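Local coordinates for protein phosphodiesterase (Candida albicans, PDB 6CPU) that belongs to the phosphodiesterase family of the HD clan, a largely helical enzyme fold with bound zinc and magnesium ions, at residues Pro163-Ile168 / Ser376-Tyr381; Asn133-Thr138 / Asn358-Lys363; Ser384-Lys389 / Ser413-Ser418. One frame throughout, in Å; residues are numbered along the deposited sequence.

Interaction 1: Pro163-Ile168 / Ser376-Tyr381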
loop_
_atom_site.group_PDB
_atom_site.type_symbol
_atom_site.label_atom_id
_atom_site.label_comp_id
_atom_site.label_asym_id
_atom_site.label_seq_id
_atom_site.Cartn_x
_atom_site.Cartn_y
_atom_site.Cartn_z
ATOM N N PRO A 163 11.702 -9.854 -9.838
ATOM C CA PRO A 163 10.984 -8.928 -10.705
ATOM C C PRO A 163 11.459 -7.485 -10.537
ATOM O O PRO A 163 11.906 -7.087 -9.453
ATOM C CB PRO A 163 9.543 -9.062 -10.221
ATOM C CG PRO A 163 9.692 -9.322 -8.771
ATOM C CD PRO A 163 10.883 -10.239 -8.673
ATOM N N THR A 164 11.405 -6.732 -11.617
ATOM C CA THR A 164 11.702 -5.313 -11.585
ATOM C C THR A 164 10.429 -4.532 -11.843
ATOM O O THR A 164 9.420 -5.085 -12.311
ATOM C CB THR A 164 12.710 -4.925 -12.657
ATOM O OG1 THR A 164 12.110 -5.099 -13.942
ATOM C CG2 THR A 164 13.967 -5.748 -12.540
ATOM N N MET A 165 10.480 -3.242 -11.546
ATOM C CA MET A 165 9.331 -2.371 -11.767
ATOM C C MET A 165 8.891 -2.373 -13.226
ATOM O O MET A 165 7.680 -2.483 -13.510
ATOM C CB MET A 165 9.665 -0.945 -11.322
ATOM C CG MET A 165 9.725 -0.804 -9.800
ATOM S SD MET A 165 10.434 0.793 -9.338
ATOM C CE MET A 165 9.084 1.868 -9.769
ATOM N N THR A 166 9.848 -2.267 -14.151
ATOM C CA THR A 166 9.492 -2.245 -15.584
ATOM C C THR A 166 8.877 -3.569 -16.041
ATOM O O THR A 166 7.947 -3.572 -16.870
ATOM C CB THR A 166 10.669 -1.859 -16.507
ATOM O OG1 THR A 166 11.778 -2.736 -16.297
ATOM C CG2 THR A 166 11.080 -0.411 -16.259
ATOM N N TYR A 167 9.350 -4.679 -15.479
ATOM C CA TYR A 167 8.824 -6.004 -15.829
ATOM C C TYR A 167 7.344 -6.120 -15.438
ATOM O O TYR A 167 6.495 -6.590 -16.232
ATOM C CB TYR A 167 9.648 -7.088 -15.149
ATOM C CG TYR A 167 8.981 -8.429 -15.139
ATOM C CD1 TYR A 167 8.992 -9.234 -16.270
ATOM C CD2 TYR A 167 8.323 -8.887 -14.009
ATOM C CE1 TYR A 167 8.370 -10.469 -16.262
ATOM C CE2 TYR A 167 7.700 -10.115 -13.993
ATOM C CZ TYR A 167 7.718 -10.893 -15.127
ATOM O OH TYR A 167 7.092 -12.119 -15.113
ATOM N N ILE A 168 7.033 -5.699 -14.215
ATOM C CA ILE A 168 5.678 -5.798 -13.712
ATOM C C ILE A 168 4.773 -4.836 -14.486
ATOM O O ILE A 168 3.666 -5.200 -14.872
ATOM C CB ILE A 168 5.604 -5.519 -12.195
ATOM C CG1 ILE A 168 6.407 -6.579 -11.423
ATOM C CG2 ILE A 168 4.152 -5.519 -11.740
ATOM C CD1 ILE A 168 6.711 -6.198 -9.979
ATOM N N SER A 376 5.981 12.756 -12.903
ATOM C CA SER A 376 5.195 11.972 -11.924
ATOM C C SER A 376 5.553 10.498 -11.985
ATOM O O SER A 376 4.675 9.659 -12.168
ATOM C CB SER A 376 3.689 12.129 -12.192
ATOM O OG SER A 376 3.276 13.474 -12.079
ATOM N N VAL A 377 6.838 10.189 -11.815
ATOM C CA VAL A 377 7.377 8.864 -12.175
ATOM C C VAL A 377 6.733 7.750 -11.339
ATOM O O VAL A 377 6.101 6.847 -11.877
ATOM C CB VAL A 377 8.915 8.828 -12.029
ATOM C CG1 VAL A 377 9.471 7.410 -12.154
ATOM C CG2 VAL A 377 9.569 9.765 -13.045
ATOM N N LEU A 378 6.888 7.825 -10.018
ATOM C CA LEU A 378 6.368 6.782 -9.155
ATOM C C LEU A 378 4.848 6.759 -9.159
ATOM O O LEU A 378 4.255 5.683 -9.180
ATOM C CB LEU A 378 6.934 6.896 -7.730
ATOM C CG LEU A 378 8.428 6.606 -7.596
ATOM C CD1 LEU A 378 8.915 6.849 -6.168
ATOM C CD2 LEU A 378 8.770 5.185 -8.039
ATOM N N GLU A 379 4.217 7.926 -9.220
ATOM C CA GLU A 379 2.758 7.990 -9.182
ATOM C C GLU A 379 2.138 7.404 -10.459
ATOM O O GLU A 379 1.058 6.798 -10.422
ATOM C CB GLU A 379 2.273 9.432 -8.958
ATOM C CG GLU A 379 2.660 10.022 -7.601
ATOM C CD GLU A 379 4.099 10.523 -7.519
ATOM O OE1 GLU A 379 4.790 10.641 -8.560
ATOM O OE2 GLU A 379 4.565 10.806 -6.393
ATOM N N SER A 380 2.791 7.629 -11.593
ATOM C CA SER A 380 2.345 7.013 -12.841
ATOM C C SER A 380 2.391 5.487 -12.742
ATOM O O SER A 380 1.473 4.797 -13.170
ATOM C CB SER A 380 3.195 7.493 -14.008
ATOM O OG SER A 380 3.127 8.908 -14.137
ATOM N N TYR A 381 3.479 4.986 -12.177
ATOM C CA TYR A 381 3.695 3.573 -11.900
ATOM C C TYR A 381 2.614 3.014 -10.955
ATOM O O TYR A 381 1.959 2.010 -11.264
ATOM C CB TYR A 381 5.111 3.393 -11.322
ATOM C CG TYR A 381 5.441 1.981 -10.903
ATOM C CD1 TYR A 381 5.414 1.579 -9.555
ATOM C CD2 TYR A 381 5.800 1.049 -11.857
ATOM C CE1 TYR A 381 5.750 0.265 -9.205
ATOM C CE2 TYR A 381 6.112 -0.241 -11.517
ATOM C CZ TYR A 381 6.083 -0.638 -10.219
ATOM O OH TYR A 381 6.407 -1.972 -10.000
#

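Interaction 2: Asn133-Thr138 / Asn358-Lys363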
loop_
_atom_site.group_PDB
_atom_site.type_symbol
_atom_site.label_atom_id
_atom_site.label_comp_id
_atom_site.label_asym_id
_atom_site.label_seq_id
_atom_site.Cartn_x
_atom_site.Cartn_y
_atom_site.Cartn_z
ATOM N N ASN A 133 17.720 -3.546 -7.326
ATOM C CA ASN A 133 17.165 -4.508 -8.295
ATOM C C ASN A 133 15.828 -3.981 -8.826
ATOM O O ASN A 133 15.619 -3.921 -10.048
ATOM C CB ASN A 133 16.888 -5.879 -7.680
ATOM C CG ASN A 133 18.134 -6.630 -7.212
ATOM O OD1 ASN A 133 19.231 -6.516 -7.764
ATOM N ND2 ASN A 133 17.928 -7.473 -6.199
ATOM N N TRP A 134 14.925 -3.640 -7.910
ATOM C CA TRP A 134 13.556 -3.241 -8.285
ATOM C C TRP A 134 13.575 -2.001 -9.168
ATOM O O TRP A 134 12.817 -1.917 -10.130
ATOM C CB TRP A 134 12.695 -2.946 -7.065
ATOM C CG TRP A 134 12.502 -4.093 -6.145
ATOM C CD1 TRP A 134 12.390 -5.414 -6.473
ATOM C CD2 TRP A 134 12.328 -4.008 -4.741
ATOM N NE1 TRP A 134 12.196 -6.173 -5.328
ATOM C CE2 TRP A 134 12.151 -5.329 -4.254
ATOM C CE3 TRP A 134 12.329 -2.947 -3.835
ATOM C CZ2 TRP A 134 11.958 -5.604 -2.904
ATOM C CZ3 TRP A 134 12.160 -3.233 -2.485
ATOM C CH2 TRP A 134 11.982 -4.546 -2.040
ATOM N N THR A 135 14.426 -1.030 -8.818
ATOM C CA THR A 135 14.443 0.260 -9.499
ATOM C C THR A 135 15.340 0.267 -10.746
ATOM O O THR A 135 15.345 1.256 -11.480
ATOM C CB THR A 135 14.950 1.379 -8.565
ATOM O OG1 THR A 135 16.238 0.998 -8.068
ATOM C CG2 THR A 135 13.998 1.621 -7.414
ATOM N N GLY A 136 16.115 -0.794 -10.966
ATOM C CA GLY A 136 17.014 -0.868 -12.121
ATOM C C GLY A 136 18.199 0.083 -12.046
ATOM O O GLY A 136 18.727 0.517 -13.077
ATOM N N THR A 137 18.609 0.417 -10.827
ATOM C CA THR A 137 19.680 1.426 -10.631
ATOM C C THR A 137 21.024 0.817 -10.243
ATOM O O THR A 137 22.028 1.543 -10.165
ATOM C CB THR A 137 19.263 2.495 -9.602
ATOM O OG1 THR A 137 18.894 1.874 -8.361
ATOM C CG2 THR A 137 18.102 3.314 -10.129
ATOM N N THR A 138 21.057 -0.496 -10.012
ATOM C CA THR A 138 22.310 -1.212 -9.713
ATOM C C THR A 138 22.644 -2.324 -10.735
ATOM O O THR A 138 22.934 -3.469 -10.358
ATOM C CB THR A 138 22.281 -1.818 -8.300
ATOM O OG1 THR A 138 21.123 -2.653 -8.148
ATOM C CG2 THR A 138 22.264 -0.721 -7.245
ATOM N N ASN A 358 10.822 10.262 -6.297
ATOM C CA ASN A 358 10.906 10.732 -7.686
ATOM C C ASN A 358 12.272 11.349 -7.973
ATOM O O ASN A 358 12.891 11.052 -8.995
ATOM C CB ASN A 358 9.769 11.701 -8.048
ATOM C CG ASN A 358 8.442 10.995 -8.298
ATOM O OD1 ASN A 358 8.408 9.808 -8.587
ATOM N ND2 ASN A 358 7.347 11.730 -8.188
ATOM N N ASP A 359 12.776 12.169 -7.052
ATOM C CA ASP A 359 14.081 12.791 -7.239
ATOM C C ASP A 359 15.192 11.774 -7.481
ATOM O O ASP A 359 16.023 11.966 -8.370
ATOM C CB ASP A 359 14.428 13.700 -6.046
ATOM C CG ASP A 359 13.589 14.969 -6.021
ATOM O OD1 ASP A 359 13.147 15.416 -7.107
ATOM O OD2 ASP A 359 13.369 15.525 -4.916
ATOM N N PHE A 360 15.198 10.685 -6.717
ATOM C CA PHE A 360 16.213 9.660 -6.878
ATOM C C PHE A 360 16.079 8.960 -8.237
ATOM O O PHE A 360 17.067 8.756 -8.930
ATOM C CB PHE A 360 16.118 8.621 -5.756
ATOM C CG PHE A 360 16.876 7.375 -6.032
ATOM C CD1 PHE A 360 18.221 7.283 -5.720
ATOM C CD2 PHE A 360 16.254 6.286 -6.662
ATOM C CE1 PHE A 360 18.921 6.131 -5.999
ATOM C CE2 PHE A 360 16.959 5.136 -6.940
ATOM C CZ PHE A 360 18.295 5.057 -6.608
ATOM N N MET A 361 14.846 8.571 -8.583
ATOM C CA MET A 361 14.612 7.855 -9.843
ATOM C C MET A 361 15.033 8.724 -11.039
ATOM O O MET A 361 15.636 8.215 -12.002
ATOM C CB MET A 361 13.145 7.446 -9.974
ATOM C CG MET A 361 12.612 6.574 -8.841
ATOM S SD MET A 361 13.354 4.955 -8.788
ATOM C CE MET A 361 12.381 4.141 -10.063
ATOM N N ILE A 362 14.748 10.024 -10.961
ATOM C CA ILE A 362 15.120 10.970 -12.024
ATOM C C ILE A 362 16.643 11.132 -12.088
ATOM O O ILE A 362 17.265 10.956 -13.141
ATOM C CB ILE A 362 14.430 12.330 -11.816
ATOM C CG1 ILE A 362 12.921 12.203 -12.032
ATOM C CG2 ILE A 362 15.002 13.394 -12.752
ATOM C CD1 ILE A 362 12.105 13.338 -11.445
ATOM N N LYS A 363 17.256 11.443 -10.954
ATOM C CA LYS A 363 18.681 11.790 -10.963
ATOM C C LYS A 363 19.572 10.610 -11.344
ATOM O O LYS A 363 20.616 10.807 -11.961
ATOM C CB LYS A 363 19.093 12.398 -9.617
ATOM C CG LYS A 363 18.373 13.706 -9.296
ATOM C CD LYS A 363 18.823 14.881 -10.164
ATOM C CE LYS A 363 18.091 16.161 -9.771
ATOM N NZ LYS A 363 18.576 17.365 -10.505
#

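Interaction 3: Ser384-Lys389 / Ser413-Ser418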
loop_
_atom_site.group_PDB
_atom_site.type_symbol
_atom_site.label_atom_id
_atom_site.label_comp_id
_atom_site.label_asym_id
_atom_site.label_seq_id
_atom_site.Cartn_x
_atom_site.Cartn_y
_atom_site.Cartn_z
ATOM N N SER A 384 -0.791 2.844 -12.788
ATOM C CA SER A 384 -0.841 1.844 -13.837
ATOM C C SER A 384 -0.957 0.452 -13.221
ATOM O O SER A 384 -1.806 -0.358 -13.627
ATOM C CB SER A 384 0.379 1.965 -14.741
ATOM O OG SER A 384 0.228 1.099 -15.856
ATOM N N LEU A 385 -0.125 0.173 -12.227
ATOM C CA LEU A 385 -0.242 -1.083 -11.480
ATOM C C LEU A 385 -1.578 -1.272 -10.795
ATOM O O LEU A 385 -2.172 -2.338 -10.876
ATOM C CB LEU A 385 0.857 -1.206 -10.419
ATOM C CG LEU A 385 2.003 -2.109 -10.826
ATOM C CD1 LEU A 385 2.737 -1.528 -12.015
ATOM C CD2 LEU A 385 2.949 -2.352 -9.657
ATOM N N PHE A 386 -2.037 -0.272 -10.054
ATOM C CA PHE A 386 -3.250 -0.471 -9.274
ATOM C C PHE A 386 -4.447 -0.775 -10.171
ATOM O O PHE A 386 -5.245 -1.679 -9.881
ATOM C CB PHE A 386 -3.528 0.728 -8.385
ATOM C CG PHE A 386 -4.657 0.522 -7.424
ATOM C CD1 PHE A 386 -4.686 -0.586 -6.570
ATOM C CD2 PHE A 386 -5.673 1.447 -7.337
ATOM C CE1 PHE A 386 -5.738 -0.753 -5.666
ATOM C CE2 PHE A 386 -6.716 1.285 -6.436
ATOM C CZ PHE A 386 -6.742 0.192 -5.596
ATOM N N ILE A 387 -4.552 -0.057 -11.282
ATOM C CA ILE A 387 -5.661 -0.297 -12.203
ATOM C C ILE A 387 -5.477 -1.620 -12.937
ATOM O O ILE A 387 -6.389 -2.436 -12.969
ATOM C CB ILE A 387 -5.836 0.832 -13.244
ATOM C CG1 ILE A 387 -6.081 2.191 -12.567
ATOM C CG2 ILE A 387 -6.957 0.465 -14.235
ATOM C CD1 ILE A 387 -7.251 2.234 -11.600
ATOM N N ASN A 388 -4.300 -1.847 -13.520
ATOM C CA ASN A 388 -4.145 -2.935 -14.477
ATOM C C ASN A 388 -3.801 -4.273 -13.851
ATOM O O ASN A 388 -4.145 -5.317 -14.404
ATOM C CB ASN A 388 -3.118 -2.575 -15.521
ATOM C CG ASN A 388 -3.500 -1.323 -16.288
ATOM O OD1 ASN A 388 -4.629 -1.186 -16.741
ATOM N ND2 ASN A 388 -2.567 -0.425 -16.436
ATOM N N LYS A 389 -3.126 -4.248 -12.702
ATOM C CA LYS A 389 -2.844 -5.490 -11.988
ATOM C C LYS A 389 -3.948 -5.827 -10.998
ATOM O O LYS A 389 -4.433 -6.951 -10.984
ATOM C CB LYS A 389 -1.488 -5.437 -11.270
ATOM C CG LYS A 389 -1.180 -6.671 -10.428
ATOM C CD LYS A 389 0.248 -6.643 -9.908
ATOM C CE LYS A 389 0.507 -7.733 -8.872
ATOM N NZ LYS A 389 0.315 -9.095 -9.419
ATOM N N SER A 413 -11.043 6.425 -14.193
ATOM C CA SER A 413 -10.449 7.745 -14.437
ATOM C C SER A 413 -10.318 8.584 -13.176
ATOM O O SER A 413 -9.341 9.305 -13.014
ATOM C CB SER A 413 -11.266 8.514 -15.489
ATOM O OG SER A 413 -11.175 7.873 -16.741
ATOM N N LEU A 414 -11.299 8.486 -12.278
ATOM C CA LEU A 414 -11.246 9.227 -11.021
ATOM C C LEU A 414 -10.124 8.704 -10.134
ATOM O O LEU A 414 -9.404 9.487 -9.523
ATOM C CB LEU A 414 -12.584 9.147 -10.286
ATOM C CG LEU A 414 -12.668 9.843 -8.920
ATOM C CD1 LEU A 414 -12.240 11.297 -9.004
ATOM C CD2 LEU A 414 -14.089 9.723 -8.374
ATOM N N ILE A 415 -9.975 7.381 -10.081
ATOM C CA ILE A 415 -8.898 6.771 -9.291
ATOM C C ILE A 415 -7.521 7.198 -9.821
ATOM O O ILE A 415 -6.628 7.542 -9.029
ATOM C CB ILE A 415 -9.045 5.235 -9.235
ATOM C CG1 ILE A 415 -10.258 4.867 -8.370
ATOM C CG2 ILE A 415 -7.770 4.601 -8.678
ATOM C CD1 ILE A 415 -10.654 3.406 -8.397
ATOM N N ILE A 416 -7.347 7.182 -11.148
ATOM C CA ILE A 416 -6.086 7.608 -11.777
ATOM C C ILE A 416 -5.782 9.056 -11.415
ATOM O O ILE A 416 -4.672 9.398 -10.990
ATOM C CB ILE A 416 -6.131 7.454 -13.315
ATOM C CG1 ILE A 416 -6.180 5.961 -13.682
ATOM C CG2 ILE A 416 -4.944 8.165 -13.965
ATOM C CD1 ILE A 416 -6.563 5.683 -15.118
ATOM N N SER A 417 -6.787 9.907 -11.590
ATOM C CA SER A 417 -6.659 11.320 -11.263
ATOM C C SER A 417 -6.180 11.523 -9.822
ATOM O O SER A 417 -5.238 12.274 -9.567
ATOM C CB SER A 417 -8.009 12.022 -11.502
ATOM O OG SER A 417 -8.024 13.290 -10.889
ATOM N N SER A 418 -6.806 10.826 -8.880
ATOM C CA SER A 418 -6.495 11.009 -7.460
ATOM C C SER A 418 -5.099 10.465 -7.136
ATOM O O SER A 418 -4.327 11.101 -6.410
ATOM C CB SER A 418 -7.569 10.363 -6.580
ATOM O OG SER A 418 -8.880 10.794 -6.969
#

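Interaction 1: Pro163-Ile168 / Ser376-Tyr381
M165 and Y381 bring the first turns of two helices together, their CA atoms 8.2 Å apart, the closest pair between residues 163-168 and 376-381. Y381 has its CG anti to the backbone N (chi1 176°), which sends the ring across to the other helix start. The M165 chain runs out beside it, bends at chi3 (73°), and lays its methyl on the ring: CE sits 3.6 Å from the centroid of the Y381 ring, only 8° off the normal, a CH-pi contact over the face. SD of M165 stands farther above the same ring, 4.8 Å from its centroid, so the pair is also a Met-aromatic contact. Nearer the backbone of M165, CB packs 3.6 Å from CE2 of Y381, and CG lies 3.5 Å from the phenol OH. From its place over the ring, the same CE also touches L378, 3.8 Å from its CD2, so one methyl meets both an aromatic face and a leucine branch. I168 adds a looser touch of CD1 near the phenol oxygen.

At the start of helix 165-173, T164 is the N-cap: its OG1 accepts from Y167 N at 3.2 Å. L378 lies near the bound magnesium ion, its side chain about 6 Å away. Around the pair, M165 also packs on T368 of helix 367-371 and on M361 of helix 358-363, while its backbone is hydrogen-bonded to W134 of helix 127-135.

Interaction 2: Asn133-Thr138 / Asn358-Lys363
T135 and M361 make the apolar part of this contact. Their CA atoms, 7.6 Å apart, are the closest pair between residues 133-138 and 358-363. The threonine presents its methyl: CG2 of T135 lies 3.7 Å from SD of M361, and its CB is nearly as close to the sulfur. The methionine is folded twice, at chi2 (-67°) and chi3 (-81°), which curls SD and CE round to meet the threonine.

A second contact, at a ring edge, joins T137 to F360, whose side chains come from opposite directions. With F360 CG anti to the backbone N (chi1 165°), the far end of the ring reaches the threonine edge-on and meets both of its branches: T137 CG2 is 3.8 Å from CE2 of F360, and T137 OG1, in the ring plane, lies 3.7 Å from F360 CZ.

Between the two threonines G136 leaves the helical path in a Schellman motif, its positive phi turning the chain so that T135 and T137 both face helix 358-363.

No hydrogen bond crosses between the two segments; the threonines bond to each other instead. T137 OG1 donates to T135 OG1 at 2.8 Å, and T135 OG1 is in turn bonded to V131 O one turn back, which ties the residue after the glycine to the helix end. Beyond the pair, the F360 ring stacks with F364 and touches L490, K491 and I494 of helix 470-495; I494 also meets T137.

Interaction 3: Ser384-Lys389 / Ser413-Ser418
Two nearly antiparallel helices of the phosphodiesterase helical domain, 377-394 and 411-421, pack here through I387 and I415, with F386 and I416 beside them. Over these short segments the axes come within 10.4 Å, at 158° between their N-to-C directions. I415 meets both neighbours with its CG2 branch: that methyl is 3.8 Å from CD1 of I387 and 4.0 Å from CD2 of F386. It approaches the phenylalanine at the ring edge, near the ring plane, and the two side chains cross at about a right angle. F386 CG is anti to the backbone N (chi1 -172°), carrying the ring out to this methyl.

The interface is a plain helix-to-helix packing of branched and aromatic side chains, and no hydrogen bond crosses it. I387 and I416 meet through their CG1 atoms, 3.9 Å apart, again at about a right angle. Helix 377-394 carries a wider pi-type turn at 386-389, just where F386 and I387 make their contacts. On the other helix, S418 OG donates to L414 O at 2.9 Å; the backbone N of S418 reaches the same oxygen from its opposite face. V344 of helix 336-348 touches both F386 and I415.

In the fold
Helix 377-394 runs through the set: its first turn takes part in interaction 1 and its middle in interaction 3, their centres about 13 Å apart, with I168 packing on L385 between them. Interactions 1 and 2 are closer, about 10 Å between centres, and their segments alternate along the chain. They join directly, because N358 is hydrogen-bonded to both the side chain of E379 and the backbone N of L378. Interaction 3 comes later; its centre is about 22 Å from that of interaction 2, and the two do not touch. Helices 127-135 and 165-173, early in the chain, are thus packed against helices 358-363 and 377-394 of the phosphodiesterase family region, with interaction 1 nearest the bound metal ions through L378.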